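Local coordinates for putative ATPase Rv3679 (Mycobacterium tuberculosis H37Rv, PDB 6BS3), which forms one subunit of the heterodimeric BagAB ATPase, which hydrolyses ATP and is required for resistance to nitric oxide and to elevated glycerol, at residues 40-45 with 50-55; 97-102 with 130-135; 145-148 with 154-157; 304-307 with 311-314. All coordinates share one frame; numbering follows the deposited sequence.

Overall arrangement
Contacts 1 and 4 both reach the mixed beta sheet of the P-loop NTPase fold: contact 1 through the inner strand 51-56, contact 4 through the edge strand 312-316, their centres 23 Å apart. Contact 1 lies close to the nucleotide site, the side chain of Leu54 being about 10 Å from ADP and from the magnesium ion; in contact 4, Leu305 is about 10 Å from the ATP-binding Asn240, side chain to side chain. Contact 3 touches contact 1, where Lys51 N approaches Asp157 OD2 at 2.8 Å, a probable hydrogen bond. Helix 130-146 joins contacts 2 and 3, whose centres are 21 Å apart; contact 2 lies 35 Å from contact 4, centre to centre.

Contact 1: 40-45 with 50-55; sequences ALALTL and RKVLLV
Arg50 reaches back from just ahead of strand 51-56 to the last turn of the preceding helix, gripping Leu45, in the helix-to-strand return that follows the P-loop of this NTPase fold. Residues 40-45 of helix 34-46 run nearly antiparallel (169°) to residues 51-55 of strand 51-56, local axes 7.9 Å apart.

The apolar part is a row of small and branched side chains. Ala42 presents its CB to CG1 of Val52 at 3.9 Å and lies more loosely against CB of Leu54. Three residues further along the helix, the other methyl of Val52, CG2, sits against the Leu45 backbone, 3.6 Å from Leu45 C, and also meets Leu45 CB. With CG1 anti to the backbone N (chi1 171°), Val52 straddles the two helix residues, one methyl for each. Val88 of strand 86-92 also packs on Ala42, and Val160 of strand 158-162 on Val52, so the interface belongs to the buried layer between helix and sheet.

The polar part is a side-on grip by one guanidinium on a single carbonyl. The Arg50 chain bends at chi2 and chi3, bringing the guanidinium edge round to Leu45 O, which lies in the guanidinium plane. Arg50 NH2 donates to that oxygen at 3.1 Å from the side, whereas Arg50 NE reaches Leu45 O at 2.8 Å, almost in line with the C=O bond (174°).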
loop_
_atom_site.group_PDB
_atom_site.type_symbol
_atom_site.label_atom_id
_atom_site.label_comp_id
_atom_site.label_asym_id
_atom_site.label_seq_id
_atom_site.Cartn_x
_atom_site.Cartn_y
_atom_site.Cartn_z
ATOM N N ALA A 40 -12.314 -12.051 7.875
ATOM C CA ALA A 40 -12.270 -12.742 9.179
ATOM C C ALA A 40 -13.348 -12.181 10.134
ATOM O O ALA A 40 -13.946 -12.946 10.878
ATOM C CB ALA A 40 -10.882 -12.622 9.804
ATOM N N LEU A 41 -13.605 -10.844 10.082
ATOM C CA LEU A 41 -14.635 -10.181 10.865
ATOM C C LEU A 41 -16.025 -10.677 10.431
ATOM O O LEU A 41 -16.854 -10.996 11.286
ATOM C CB LEU A 41 -14.518 -8.630 10.780
ATOM C CG LEU A 41 -15.636 -7.818 11.507
ATOM C CD1 LEU A 41 -15.754 -8.213 12.976
ATOM C CD2 LEU A 41 -15.454 -6.312 11.326
ATOM N N ALA A 42 -16.258 -10.769 9.114
ATOM C CA ALA A 42 -17.512 -11.253 8.509
ATOM C C ALA A 42 -17.809 -12.667 8.983
ATOM O O ALA A 42 -18.945 -12.939 9.365
ATOM C CB ALA A 42 -17.433 -11.202 6.978
ATOM N N LEU A 43 -16.775 -13.552 9.004
ATOM C CA LEU A 43 -16.872 -14.939 9.485
ATOM C C LEU A 43 -17.250 -14.969 10.945
ATOM O O LEU A 43 -18.084 -15.783 11.334
ATOM C CB LEU A 43 -15.566 -15.750 9.259
ATOM C CG LEU A 43 -15.223 -16.135 7.798
ATOM C CD1 LEU A 43 -13.762 -16.605 7.675
ATOM C CD2 LEU A 43 -16.178 -17.227 7.259
ATOM N N THR A 44 -16.656 -14.068 11.752
ATOM C CA THR A 44 -16.900 -13.986 13.196
ATOM C C THR A 44 -18.354 -13.584 13.486
ATOM O O THR A 44 -18.976 -14.178 14.345
ATOM C CB THR A 44 -15.892 -13.029 13.887
ATOM O OG1 THR A 44 -14.560 -13.378 13.520
ATOM C CG2 THR A 44 -16.005 -13.066 15.384
ATOM N N LEU A 45 -18.873 -12.583 12.768
ATOM C CA LEU A 45 -20.217 -12.067 12.959
ATOM C C LEU A 45 -21.294 -12.984 12.408
ATOM O O LEU A 45 -22.423 -12.908 12.882
ATOM C CB LEU A 45 -20.333 -10.634 12.395
ATOM C CG LEU A 45 -19.405 -9.564 13.044
ATOM C CD1 LEU A 45 -19.556 -8.254 12.363
ATOM C CD2 LEU A 45 -19.677 -9.411 14.562
ATOM N N ARG A 50 -26.147 -16.905 11.548
ATOM C CA ARG A 50 -26.345 -15.511 11.137
ATOM C C ARG A 50 -25.954 -15.316 9.656
ATOM O O ARG A 50 -25.281 -16.170 9.082
ATOM C CB ARG A 50 -25.580 -14.538 12.057
ATOM C CG ARG A 50 -25.873 -14.756 13.555
ATOM C CD ARG A 50 -26.046 -13.465 14.326
ATOM N NE ARG A 50 -24.899 -12.572 14.169
ATOM C CZ ARG A 50 -24.896 -11.286 14.503
ATOM N NH1 ARG A 50 -25.978 -10.725 15.026
ATOM N NH2 ARG A 50 -23.812 -10.548 14.308
ATOM N N LYS A 51 -26.431 -14.245 9.031
ATOM C CA LYS A 51 -26.142 -13.965 7.622
ATOM C C LYS A 51 -25.443 -12.622 7.522
ATOM O O LYS A 51 -26.044 -11.604 7.857
ATOM C CB LYS A 51 -27.425 -13.992 6.767
ATOM C CG LYS A 51 -27.149 -13.970 5.261
ATOM C CD LYS A 51 -28.396 -13.653 4.448
ATOM C CE LYS A 51 -29.293 -14.840 4.236
ATOM N NZ LYS A 51 -30.265 -14.576 3.144
ATOM N N VAL A 52 -24.171 -12.626 7.080
ATOM C CA VAL A 52 -23.361 -11.410 6.961
ATOM C C VAL A 52 -22.954 -11.140 5.499
ATOM O O VAL A 52 -22.619 -12.073 4.764
ATOM C CB VAL A 52 -22.153 -11.454 7.945
ATOM C CG1 VAL A 52 -21.167 -10.310 7.702
ATOM C CG2 VAL A 52 -22.633 -11.440 9.402
ATOM N N LEU A 53 -23.011 -9.861 5.082
ATOM C CA LEU A 53 -22.579 -9.454 3.750
ATOM C C LEU A 53 -21.185 -8.807 3.807
ATOM O O LEU A 53 -20.974 -7.853 4.560
ATOM C CB LEU A 53 -23.606 -8.522 3.057
ATOM C CG LEU A 53 -23.290 -8.136 1.592
ATOM C CD1 LEU A 53 -23.401 -9.338 0.646
ATOM C CD2 LEU A 53 -24.196 -7.043 1.119
ATOM N N LEU A 54 -20.238 -9.339 3.012
ATOM C CA LEU A 54 -18.872 -8.809 2.877
ATOM C C LEU A 54 -18.823 -7.986 1.566
ATOM O O LEU A 54 -19.023 -8.531 0.474
ATOM C CB LEU A 54 -17.840 -9.968 2.877
ATOM C CG LEU A 54 -16.365 -9.610 2.664
ATOM C CD1 LEU A 54 -15.829 -8.665 3.792
ATOM C CD2 LEU A 54 -15.531 -10.863 2.483
ATOM N N VAL A 55 -18.589 -6.669 1.690
ATOM C CA VAL A 55 -18.617 -5.701 0.577
ATOM C C VAL A 55 -17.246 -5.102 0.238
ATOM O O VAL A 55 -16.535 -4.665 1.139
ATOM C CB VAL A 55 -19.637 -4.568 0.900
ATOM C CG1 VAL A 55 -19.744 -3.546 -0.241
ATOM C CG2 VAL A 55 -21.015 -5.123 1.262
#

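Contact 2: 97-102 with 130-135; sequences AAFLEY and PGLRDV
Residues 97-102 and 130-135, on helices 95-107 and 130-146, cross at 81° where Phe99 and Tyr102 meet Leu132 and Val135, with the local axes 10.8 Å apart. At that separation the backbones stay well clear of each other, the closest CA pair being Phe99 and Arg133, and side chains bridge the gap.

Leu132 is the central piece, directed at the other helix and dividing its two methyls between two aromatic rings. CD2 goes to Phe99, coming 3.5 Å from CE1 and somewhat further from CD1 and CZ; it meets that side of the ring obliquely, and the two side chains cross at about a right angle. With CG anti to the backbone N (chi1 -176°), the Phe99 ring is carried out toward Leu132. The other methyl, CD1, faces Tyr102 more loosely, 4.3 Å from CE2. Across the same ring, Tyr102 CE1 lies 4.5 Å from Val135 CG1, so the tyrosine spans the two residues that succeed each other along this side of helix 130-146.

Leu136 of that helix also touches both aromatic rings, Val122 and Ala125 of helix 121-128 pack on Phe99, and Leu182 covers Leu132 and Val135. Apolar side chains of the other protein chain add to the packing on Phe99, Tyr102 and Leu132. The chemistry is entirely apolar, implying that shape and burial, rather than directional bonds, join these helices in a cluster continuing into the subunit interface.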
loop_
_atom_site.group_PDB
_atom_site.type_symbol
_atom_site.label_atom_id
_atom_site.label_comp_id
_atom_site.label_asym_id
_atom_site.label_seq_id
_atom_site.Cartn_x
_atom_site.Cartn_y
_atom_site.Cartn_z
ATOM N N ALA A 97 -22.058 -0.915 -13.428
ATOM C CA ALA A 97 -23.407 -1.483 -13.275
ATOM C C ALA A 97 -24.227 -0.707 -12.228
ATOM O O ALA A 97 -25.429 -0.532 -12.428
ATOM C CB ALA A 97 -23.330 -2.963 -12.915
ATOM N N ALA A 98 -23.570 -0.194 -11.149
ATOM C CA ALA A 98 -24.232 0.628 -10.108
ATOM C C ALA A 98 -24.690 1.977 -10.690
ATOM O O ALA A 98 -25.764 2.457 -10.336
ATOM C CB ALA A 98 -23.316 0.837 -8.900
ATOM N N PHE A 99 -23.905 2.559 -11.611
ATOM C CA PHE A 99 -24.263 3.814 -12.285
ATOM C C PHE A 99 -25.500 3.638 -13.203
ATOM O O PHE A 99 -26.384 4.496 -13.183
ATOM C CB PHE A 99 -23.054 4.427 -13.029
ATOM C CG PHE A 99 -23.317 5.769 -13.682
ATOM C CD1 PHE A 99 -23.934 6.797 -12.980
ATOM C CD2 PHE A 99 -22.948 6.004 -15.001
ATOM C CE1 PHE A 99 -24.198 8.026 -13.594
ATOM C CE2 PHE A 99 -23.188 7.242 -15.604
ATOM C CZ PHE A 99 -23.804 8.247 -14.896
ATOM N N LEU A 100 -25.583 2.503 -13.946
ATOM C CA LEU A 100 -26.728 2.160 -14.811
ATOM C C LEU A 100 -27.993 1.913 -13.983
ATOM O O LEU A 100 -29.076 2.334 -14.380
ATOM C CB LEU A 100 -26.439 0.926 -15.695
ATOM C CG LEU A 100 -25.228 0.951 -16.630
ATOM C CD1 LEU A 100 -25.180 -0.305 -17.457
ATOM C CD2 LEU A 100 -25.271 2.114 -17.557
ATOM N N GLU A 101 -27.843 1.237 -12.834
ATOM C CA GLU A 101 -28.904 0.954 -11.864
ATOM C C GLU A 101 -29.508 2.285 -11.372
ATOM O O GLU A 101 -30.720 2.421 -11.271
ATOM C CB GLU A 101 -28.271 0.224 -10.670
ATOM C CG GLU A 101 -28.901 -1.089 -10.244
ATOM C CD GLU A 101 -28.126 -1.838 -9.171
ATOM O OE1 GLU A 101 -27.368 -1.203 -8.393
ATOM O OE2 GLU A 101 -28.283 -3.079 -9.112
ATOM N N TYR A 102 -28.638 3.266 -11.081
ATOM C CA TYR A 102 -28.963 4.602 -10.591
ATOM C C TYR A 102 -29.691 5.405 -11.666
ATOM O O TYR A 102 -30.759 5.937 -11.382
ATOM C CB TYR A 102 -27.658 5.271 -10.139
ATOM C CG TYR A 102 -27.709 6.726 -9.738
ATOM C CD1 TYR A 102 -27.825 7.094 -8.402
ATOM C CD2 TYR A 102 -27.446 7.729 -10.664
ATOM C CE1 TYR A 102 -27.768 8.432 -8.010
ATOM C CE2 TYR A 102 -27.396 9.069 -10.288
ATOM C CZ TYR A 102 -27.555 9.416 -8.958
ATOM O OH TYR A 102 -27.497 10.736 -8.583
ATOM N N PRO A 130 -15.430 11.929 -9.025
ATOM C CA PRO A 130 -15.202 11.089 -7.829
ATOM C C PRO A 130 -16.308 11.133 -6.785
ATOM O O PRO A 130 -16.498 10.148 -6.078
ATOM C CB PRO A 130 -13.870 11.608 -7.272
ATOM C CG PRO A 130 -13.240 12.392 -8.398
ATOM C CD PRO A 130 -14.394 12.980 -9.129
ATOM N N GLY A 131 -17.035 12.253 -6.728
ATOM C CA GLY A 131 -18.187 12.448 -5.851
ATOM C C GLY A 131 -19.352 11.559 -6.245
ATOM O O GLY A 131 -19.994 10.964 -5.378
ATOM N N LEU A 132 -19.620 11.432 -7.567
ATOM C CA LEU A 132 -20.659 10.534 -8.097
ATOM C C LEU A 132 -20.322 9.070 -7.694
ATOM O O LEU A 132 -21.193 8.334 -7.238
ATOM C CB LEU A 132 -20.758 10.655 -9.644
ATOM C CG LEU A 132 -21.758 9.701 -10.327
ATOM C CD1 LEU A 132 -23.174 9.935 -9.822
ATOM C CD2 LEU A 132 -21.701 9.833 -11.838
ATOM N N ARG A 133 -19.044 8.689 -7.828
ATOM C CA ARG A 133 -18.522 7.389 -7.452
ATOM C C ARG A 133 -18.851 7.070 -5.994
ATOM O O ARG A 133 -19.494 6.058 -5.740
ATOM C CB ARG A 133 -17.006 7.369 -7.702
ATOM C CG ARG A 133 -16.417 6.000 -7.982
ATOM C CD ARG A 133 -15.101 6.157 -8.717
ATOM N NE ARG A 133 -14.125 6.893 -7.914
ATOM C CZ ARG A 133 -13.354 7.874 -8.374
ATOM N NH1 ARG A 133 -13.428 8.246 -9.647
ATOM N NH2 ARG A 133 -12.504 8.489 -7.568
ATOM N N ASP A 134 -18.497 7.973 -5.054
ATOM C CA ASP A 134 -18.757 7.806 -3.617
ATOM C C ASP A 134 -20.255 7.780 -3.266
ATOM O O ASP A 134 -20.632 7.067 -2.335
ATOM C CB ASP A 134 -17.991 8.863 -2.789
ATOM C CG ASP A 134 -16.463 8.796 -2.927
ATOM O OD1 ASP A 134 -15.947 7.742 -3.370
ATOM O OD2 ASP A 134 -15.790 9.797 -2.597
ATOM N N VAL A 135 -21.101 8.559 -3.990
ATOM C CA VAL A 135 -22.559 8.588 -3.825
ATOM C C VAL A 135 -23.123 7.204 -4.199
ATOM O O VAL A 135 -23.946 6.664 -3.467
ATOM C CB VAL A 135 -23.227 9.747 -4.641
ATOM C CG1 VAL A 135 -24.722 9.499 -4.895
ATOM C CG2 VAL A 135 -23.019 11.089 -3.956
#

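Contact 3: 145-148 with 154-157; sequences VVRL and PVYD
Leu148 and Pro154 face each other in a single beta bridge, CA atoms 4.4 Å apart, where the chain leaves helix 130-146 and turns back toward strand 158-162. This is a helix-to-strand connection of the P-loop NTPase fold, leading into a strand of its central sheet.

The backbone link is one hydrogen bond, from Val155 N to Arg147 O at 3.0 Å and nearly straight at 171°. The CA-H of Pro154 makes a weaker contact with the same oxygen.

Among the side chains, Val155 packs along the aliphatic part of Arg147, the two side chains crossing at a slant: its CG2 lies 3.9 Å from both CG and CD of the arginine and also meets the Leu148 backbone. Beyond the bend at chi3 (-49°), Arg147 runs beside Tyr156, pointing the same way. Its NH1 comes 3.8 Å from Tyr156 CE2, but the guanidinium and ring planes are turned 69° apart. Val155 CG1 rests over one face of the tyrosine, near the rim. Arg147 NH2 makes salt bridges to Glu143 and to Glu76, and Glu76 also accepts a hydrogen bond from Tyr156 OH. At the outer end, CD2 of Leu148 lies against the Pro154 backbone. A water completes the link, donating to Arg147 O at 2.8 Å and accepting from Tyr156 N at 3.1 Å.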
loop_
_atom_site.group_PDB
_atom_site.type_symbol
_atom_site.label_atom_id
_atom_site.label_comp_id
_atom_site.label_asym_id
_atom_site.label_seq_id
_atom_site.Cartn_x
_atom_site.Cartn_y
_atom_site.Cartn_z
ATOM N N VAL A 145 -27.768 -2.514 4.077
ATOM C CA VAL A 145 -27.957 -2.344 5.524
ATOM C C VAL A 145 -29.446 -2.282 5.911
ATOM O O VAL A 145 -29.835 -2.916 6.884
ATOM C CB VAL A 145 -27.203 -1.080 6.048
ATOM C CG1 VAL A 145 -27.505 -0.797 7.530
ATOM C CG2 VAL A 145 -25.699 -1.157 5.799
ATOM N N VAL A 146 -30.251 -1.459 5.200
ATOM C CA VAL A 146 -31.664 -1.202 5.517
ATOM C C VAL A 146 -32.628 -2.191 4.849
ATOM O O VAL A 146 -33.827 -2.135 5.150
ATOM C CB VAL A 146 -32.086 0.280 5.253
ATOM C CG1 VAL A 146 -31.111 1.267 5.900
ATOM C CG2 VAL A 146 -32.243 0.576 3.761
ATOM N N ARG A 147 -32.127 -3.092 3.960
ATOM C CA ARG A 147 -32.990 -4.068 3.274
ATOM C C ARG A 147 -33.729 -5.026 4.231
ATOM O O ARG A 147 -33.109 -5.677 5.077
ATOM C CB ARG A 147 -32.243 -4.856 2.187
ATOM C CG ARG A 147 -33.206 -5.545 1.200
ATOM C CD ARG A 147 -32.513 -6.446 0.204
ATOM N NE ARG A 147 -31.368 -5.799 -0.444
ATOM C CZ ARG A 147 -30.215 -6.403 -0.705
ATOM N NH1 ARG A 147 -30.033 -7.676 -0.374
ATOM N NH2 ARG A 147 -29.230 -5.737 -1.289
ATOM N N LEU A 148 -35.056 -5.101 4.062
ATOM C CA LEU A 148 -35.943 -5.960 4.845
ATOM C C LEU A 148 -36.494 -7.115 4.012
ATOM O O LEU A 148 -36.642 -6.989 2.799
ATOM C CB LEU A 148 -37.098 -5.143 5.468
ATOM C CG LEU A 148 -36.715 -3.927 6.349
ATOM C CD1 LEU A 148 -37.956 -3.131 6.743
ATOM C CD2 LEU A 148 -35.920 -4.344 7.596
ATOM N N PRO A 154 -34.460 -7.569 8.985
ATOM C CA PRO A 154 -33.283 -7.344 8.111
ATOM C C PRO A 154 -32.802 -8.596 7.385
ATOM O O PRO A 154 -32.703 -9.660 7.992
ATOM C CB PRO A 154 -32.211 -6.829 9.074
ATOM C CG PRO A 154 -32.960 -6.342 10.267
ATOM C CD PRO A 154 -34.145 -7.245 10.391
ATOM N N VAL A 155 -32.513 -8.469 6.076
ATOM C CA VAL A 155 -31.973 -9.551 5.234
ATOM C C VAL A 155 -30.613 -9.985 5.827
ATOM O O VAL A 155 -30.378 -11.171 6.038
ATOM C CB VAL A 155 -31.856 -9.095 3.745
ATOM C CG1 VAL A 155 -30.977 -10.041 2.922
ATOM C CG2 VAL A 155 -33.238 -8.950 3.111
ATOM N N TYR A 156 -29.756 -9.002 6.169
ATOM C CA TYR A 156 -28.450 -9.283 6.777
ATOM C C TYR A 156 -28.406 -8.911 8.252
ATOM O O TYR A 156 -28.990 -7.906 8.657
ATOM C CB TYR A 156 -27.331 -8.578 5.992
ATOM C CG TYR A 156 -27.173 -9.118 4.586
ATOM C CD1 TYR A 156 -26.671 -10.397 4.361
ATOM C CD2 TYR A 156 -27.561 -8.365 3.479
ATOM C CE1 TYR A 156 -26.556 -10.916 3.070
ATOM C CE2 TYR A 156 -27.447 -8.873 2.185
ATOM C CZ TYR A 156 -26.943 -10.154 1.984
ATOM O OH TYR A 156 -26.811 -10.686 0.712
ATOM N N ASP A 157 -27.723 -9.721 9.049
ATOM C CA ASP A 157 -27.492 -9.444 10.471
ATOM C C ASP A 157 -26.446 -8.349 10.620
ATOM O O ASP A 157 -26.505 -7.580 11.571
ATOM C CB ASP A 157 -27.050 -10.706 11.210
ATOM C CG ASP A 157 -28.185 -11.690 11.264
ATOM O OD1 ASP A 157 -29.116 -11.469 12.065
ATOM O OD2 ASP A 157 -28.178 -12.645 10.463
HETATM O O HOH W 1 -30.378 -6.083 5.478
#

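Contact 4: 304-307 with 311-314; sequences QLDA and PRLE
Leu305 and Asp306 are met by a single long side chain, that of Arg312, which reaches across from the start of strand 312-316. Leu305 comes first. Its CB sits over one face of the guanidinium, displaced toward the rim, 3.6 Å from Arg312 NH1, and its CD1 lies farther back along the same arginine, 4.1 Å from NE. The carbonyl of Leu305 takes part through a water, which donates to Leu305 O at 2.9 Å and accepts a weak bond from Arg312 NH1 while lying in the guanidinium plane.

The segment follows the long helix 278-302, and the short turn after it delivers the chain to the edge strand of the NTPase sheet, where Arg312 packs on Val237 of the neighbouring strand 234-242.

Asp306 points its CB away from the strand, but its carboxylate comes round to the guanidinium edge, with CG beside the backbone N (chi1 -62°). Its OD1 forms a salt bridge with Arg312 NH1 at 2.8 Å, and the hydrogen bond is practically straight (177°). The anti lone pair of OD1 is used, and the carboxylate and guanidinium planes are 21° from coplanar. Arg312 NH2 stands farther from that oxygen, at 3.6 Å.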
loop_
_atom_site.group_PDB
_atom_site.type_symbol
_atom_site.label_atom_id
_atom_site.label_comp_id
_atom_site.label_asym_id
_atom_site.label_seq_id
_atom_site.Cartn_x
_atom_site.Cartn_y
_atom_site.Cartn_z
ATOM N N GLN A 304 2.234 5.111 20.859
ATOM C CA GLN A 304 1.537 6.257 20.250
ATOM C C GLN A 304 0.003 6.067 20.196
ATOM O O GLN A 304 -0.729 7.061 20.133
ATOM C CB GLN A 304 2.062 6.514 18.834
ATOM C CG GLN A 304 3.488 7.043 18.753
ATOM C CD GLN A 304 3.850 7.251 17.306
ATOM O OE1 GLN A 304 4.321 6.335 16.624
ATOM N NE2 GLN A 304 3.606 8.450 16.792
ATOM N N LEU A 305 -0.474 4.797 20.197
ATOM C CA LEU A 305 -1.898 4.455 20.170
ATOM C C LEU A 305 -2.513 4.565 21.576
ATOM O O LEU A 305 -3.727 4.746 21.684
ATOM C CB LEU A 305 -2.127 3.027 19.625
ATOM C CG LEU A 305 -1.684 2.676 18.177
ATOM C CD1 LEU A 305 -1.820 1.173 17.916
ATOM C CD2 LEU A 305 -2.470 3.457 17.113
ATOM N N ASP A 306 -1.689 4.445 22.649
ATOM C CA ASP A 306 -2.119 4.517 24.060
ATOM C C ASP A 306 -2.892 5.802 24.400
ATOM O O ASP A 306 -3.723 5.800 25.307
ATOM C CB ASP A 306 -0.928 4.330 25.027
ATOM C CG ASP A 306 -0.205 2.989 24.944
ATOM O OD1 ASP A 306 -0.620 2.132 24.121
ATOM O OD2 ASP A 306 0.778 2.795 25.700
ATOM N N ALA A 307 -2.626 6.879 23.652
ATOM C CA ALA A 307 -3.262 8.187 23.786
ATOM C C ALA A 307 -4.751 8.150 23.415
ATOM O O ALA A 307 -5.530 8.946 23.956
ATOM C CB ALA A 307 -2.538 9.196 22.910
ATOM N N PRO A 311 -11.022 1.093 21.815
ATOM C CA PRO A 311 -10.692 -0.335 22.005
ATOM C C PRO A 311 -9.673 -0.856 20.990
ATOM O O PRO A 311 -9.628 -0.431 19.830
ATOM C CB PRO A 311 -12.037 -1.062 21.877
ATOM C CG PRO A 311 -12.992 -0.067 21.397
ATOM C CD PRO A 311 -12.454 1.303 21.529
ATOM N N ARG A 312 -8.853 -1.777 21.444
ATOM C CA ARG A 312 -7.797 -2.361 20.654
ATOM C C ARG A 312 -7.860 -3.869 20.626
ATOM O O ARG A 312 -7.960 -4.516 21.673
ATOM C CB ARG A 312 -6.435 -1.863 21.176
ATOM C CG ARG A 312 -5.927 -0.651 20.403
ATOM C CD ARG A 312 -4.946 0.174 21.195
ATOM N NE ARG A 312 -3.632 -0.462 21.255
ATOM C CZ ARG A 312 -2.607 0.024 21.939
ATOM N NH1 ARG A 312 -2.732 1.155 22.621
ATOM N NH2 ARG A 312 -1.444 -0.610 21.939
ATOM N N LEU A 313 -7.780 -4.419 19.421
ATOM C CA LEU A 313 -7.771 -5.847 19.117
ATOM C C LEU A 313 -6.388 -6.179 18.537
ATOM O O LEU A 313 -5.741 -5.304 17.961
ATOM C CB LEU A 313 -8.899 -6.217 18.088
ATOM C CG LEU A 313 -10.367 -6.053 18.573
ATOM C CD1 LEU A 313 -11.342 -6.025 17.415
ATOM C CD2 LEU A 313 -10.758 -7.160 19.552
ATOM N N GLU A 314 -5.935 -7.436 18.719
ATOM C CA GLU A 314 -4.635 -7.933 18.265
ATOM C C GLU A 314 -4.804 -9.269 17.572
ATOM O O GLU A 314 -5.404 -10.184 18.129
ATOM C CB GLU A 314 -3.648 -8.144 19.436
ATOM C CG GLU A 314 -3.319 -6.925 20.289
ATOM C CD GLU A 314 -4.423 -6.482 21.225
ATOM O OE1 GLU A 314 -5.199 -7.347 21.692
ATOM O OE2 GLU A 314 -4.526 -5.259 21.472
HETATM O O HOH W 2 -5.506 2.939 23.121
#